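Local coordinates for DUF4276 family protein (Pyrococcus horikoshii, PDB 2P62) that is of unknown function but belongs to a Toprim-like family, which suggests, without proving, a nucleic-acid-related role, at residues Leu139-Pro144 / Ser155-Ala160. Residues are numbered along the deposited sequence; the frame is centred on the assembly and turned at random.
Sequences LTLNEP and SLAYLA
Residues 139-141 of the extended loop 139-144 run beside one turn of helix 152-162, with L139 level with S155 and the CA atoms of L141 and Y158 6.0 Å apart. In this Toprim-like protein the loop follows strand 129-136 and passes obliquely over the helix that it leads into, in broadly the same direction; N142 centres an inverse gamma turn. No hydrogen bond spans the two segments, and the side chains of L139 and L141 make most of the loop's contact. L141 has CG anti to its own N (chi1 -172°), which carries the branch to the helix: CG meets CB of A157 at 4.1 Å, while CD2 lies 3.8 Å from CA of Y158 and reaches the edge of the tyrosine ring, near its plane. Helix 220-229 and V230 also touch Y158, whose OH is hydrogen-bonded to E229, so the ring is held at both ends. Outside the patch, E148 accepts from L141 N, and K161, farther along the same helix, donates to N142 O. The two methyls of L139 reach different helix residues: CD2 lies 4.2 Å from Y158 CB, and CD1 3.6 Å from S155 OG, methyl against hydroxyl.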
loop_
_atom_site.group_PDB
_atom_site.type_symbol
_atom_site.label_atom_id
_atom_site.label_comp_id
_atom_site.label_asym_id
_atom_site.label_seq_id
_atom_site.Cartn_x
_atom_site.Cartn_y
_atom_site.Cartn_z
ATOM N N LEU A 139 15.801 -20.671 0.901
ATOM C CA LEU A 139 15.494 -21.707 -0.081
ATOM C C LEU A 139 16.203 -21.382 -1.381
ATOM O O LEU A 139 16.931 -20.396 -1.463
ATOM C CB LEU A 139 13.971 -21.830 -0.311
ATOM C CG LEU A 139 13.053 -20.715 -0.865
ATOM C CD1 LEU A 139 13.299 -19.414 -0.112
ATOM C CD2 LEU A 139 13.278 -20.516 -2.350
ATOM N N THR A 140 16.024 -22.231 -2.384
ATOM C CA THR A 140 16.638 -21.995 -3.683
ATOM C C THR A 140 15.533 -22.000 -4.718
ATOM O O THR A 140 14.845 -23.001 -4.907
ATOM C CB THR A 140 17.672 -23.076 -4.038
ATOM O OG1 THR A 140 18.747 -23.040 -3.087
ATOM C CG2 THR A 140 18.242 -22.827 -5.435
ATOM N N LEU A 141 15.342 -20.854 -5.352
ATOM C CA LEU A 141 14.318 -20.695 -6.370
ATOM C C LEU A 141 15.033 -20.928 -7.689
ATOM O O LEU A 141 15.807 -20.088 -8.144
ATOM C CB LEU A 141 13.747 -19.279 -6.285
ATOM C CG LEU A 141 12.523 -18.833 -7.083
ATOM C CD1 LEU A 141 12.967 -18.356 -8.425
ATOM C CD2 LEU A 141 11.491 -19.951 -7.177
ATOM N N ASN A 142 14.798 -22.075 -8.303
ATOM C CA ASN A 142 15.490 -22.370 -9.544
ATOM C C ASN A 142 14.851 -21.819 -10.808
ATOM O O ASN A 142 14.216 -22.554 -11.562
ATOM C CB ASN A 142 15.708 -23.876 -9.662
ATOM C CG ASN A 142 16.817 -24.367 -8.749
ATOM O OD1 ASN A 142 17.973 -23.953 -8.892
ATOM N ND2 ASN A 142 16.474 -25.238 -7.800
ATOM N N GLU A 143 15.031 -20.517 -11.030
ATOM C CA GLU A 143 14.505 -19.832 -12.213
ATOM C C GLU A 143 15.663 -19.091 -12.903
ATOM O O GLU A 143 16.264 -18.179 -12.334
ATOM C CB GLU A 143 13.386 -18.860 -11.812
ATOM C CG GLU A 143 12.124 -19.551 -11.280
ATOM C CD GLU A 143 11.379 -20.337 -12.354
ATOM O OE1 GLU A 143 10.482 -21.142 -12.003
ATOM O OE2 GLU A 143 11.688 -20.139 -13.552
ATOM N N PRO A 144 15.989 -19.482 -14.146
ATOM C CA PRO A 144 17.084 -18.862 -14.904
ATOM C C PRO A 144 17.039 -17.344 -15.053
ATOM O O PRO A 144 18.072 -16.702 -15.268
ATOM C CB PRO A 144 17.033 -19.586 -16.252
ATOM C CG PRO A 144 15.583 -19.971 -16.386
ATOM C CD PRO A 144 15.234 -20.430 -14.985
ATOM N N SER A 155 10.444 -16.618 -1.297
ATOM C CA SER A 155 9.544 -17.682 -0.866
ATOM C C SER A 155 8.218 -17.559 -1.617
ATOM O O SER A 155 7.641 -18.564 -2.028
ATOM C CB SER A 155 9.287 -17.587 0.637
ATOM O OG SER A 155 10.492 -17.702 1.369
ATOM N N LEU A 156 7.732 -16.327 -1.772
ATOM C CA LEU A 156 6.480 -16.061 -2.487
ATOM C C LEU A 156 6.639 -16.504 -3.938
ATOM O O LEU A 156 5.713 -17.032 -4.545
ATOM C CB LEU A 156 6.137 -14.561 -2.447
ATOM C CG LEU A 156 5.133 -14.006 -1.416
ATOM C CD1 LEU A 156 3.740 -14.573 -1.701
ATOM C CD2 LEU A 156 5.564 -14.351 -0.015
ATOM N N ALA A 157 7.824 -16.279 -4.491
ATOM C CA ALA A 157 8.103 -16.675 -5.862
ATOM C C ALA A 157 8.074 -18.203 -5.963
ATOM O O ALA A 157 7.661 -18.755 -6.984
ATOM C CB ALA A 157 9.467 -16.147 -6.296
ATOM N N TYR A 158 8.505 -18.884 -4.900
ATOM C CA TYR A 158 8.527 -20.341 -4.898
ATOM C C TYR A 158 7.112 -20.904 -4.837
ATOM O O TYR A 158 6.809 -21.936 -5.446
ATOM C CB TYR A 158 9.378 -20.862 -3.732
ATOM C CG TYR A 158 9.591 -22.356 -3.762
ATOM C CD1 TYR A 158 8.778 -23.207 -3.024
ATOM C CD2 TYR A 158 10.589 -22.920 -4.556
ATOM C CE1 TYR A 158 8.946 -24.584 -3.069
ATOM C CE2 TYR A 158 10.771 -24.300 -4.612
ATOM C CZ TYR A 158 9.942 -25.127 -3.863
ATOM O OH TYR A 158 10.106 -26.494 -3.911
ATOM N N LEU A 159 6.242 -20.216 -4.107
ATOM C CA LEU A 159 4.856 -20.634 -4.008
ATOM C C LEU A 159 4.226 -20.474 -5.395
ATOM O O LEU A 159 3.458 -21.327 -5.837
ATOM C CB LEU A 159 4.109 -19.771 -2.985
ATOM C CG LEU A 159 2.606 -20.047 -2.824
ATOM C CD1 LEU A 159 2.382 -21.484 -2.398
ATOM C CD2 LEU A 159 2.017 -19.094 -1.798
ATOM N N ALA A 160 4.564 -19.383 -6.081
ATOM C CA ALA A 160 4.035 -19.128 -7.417
ATOM C C ALA A 160 4.474 -20.254 -8.343
ATOM O O ALA A 160 3.705 -20.724 -9.183
ATOM C CB ALA A 160 4.534 -17.779 -7.943
#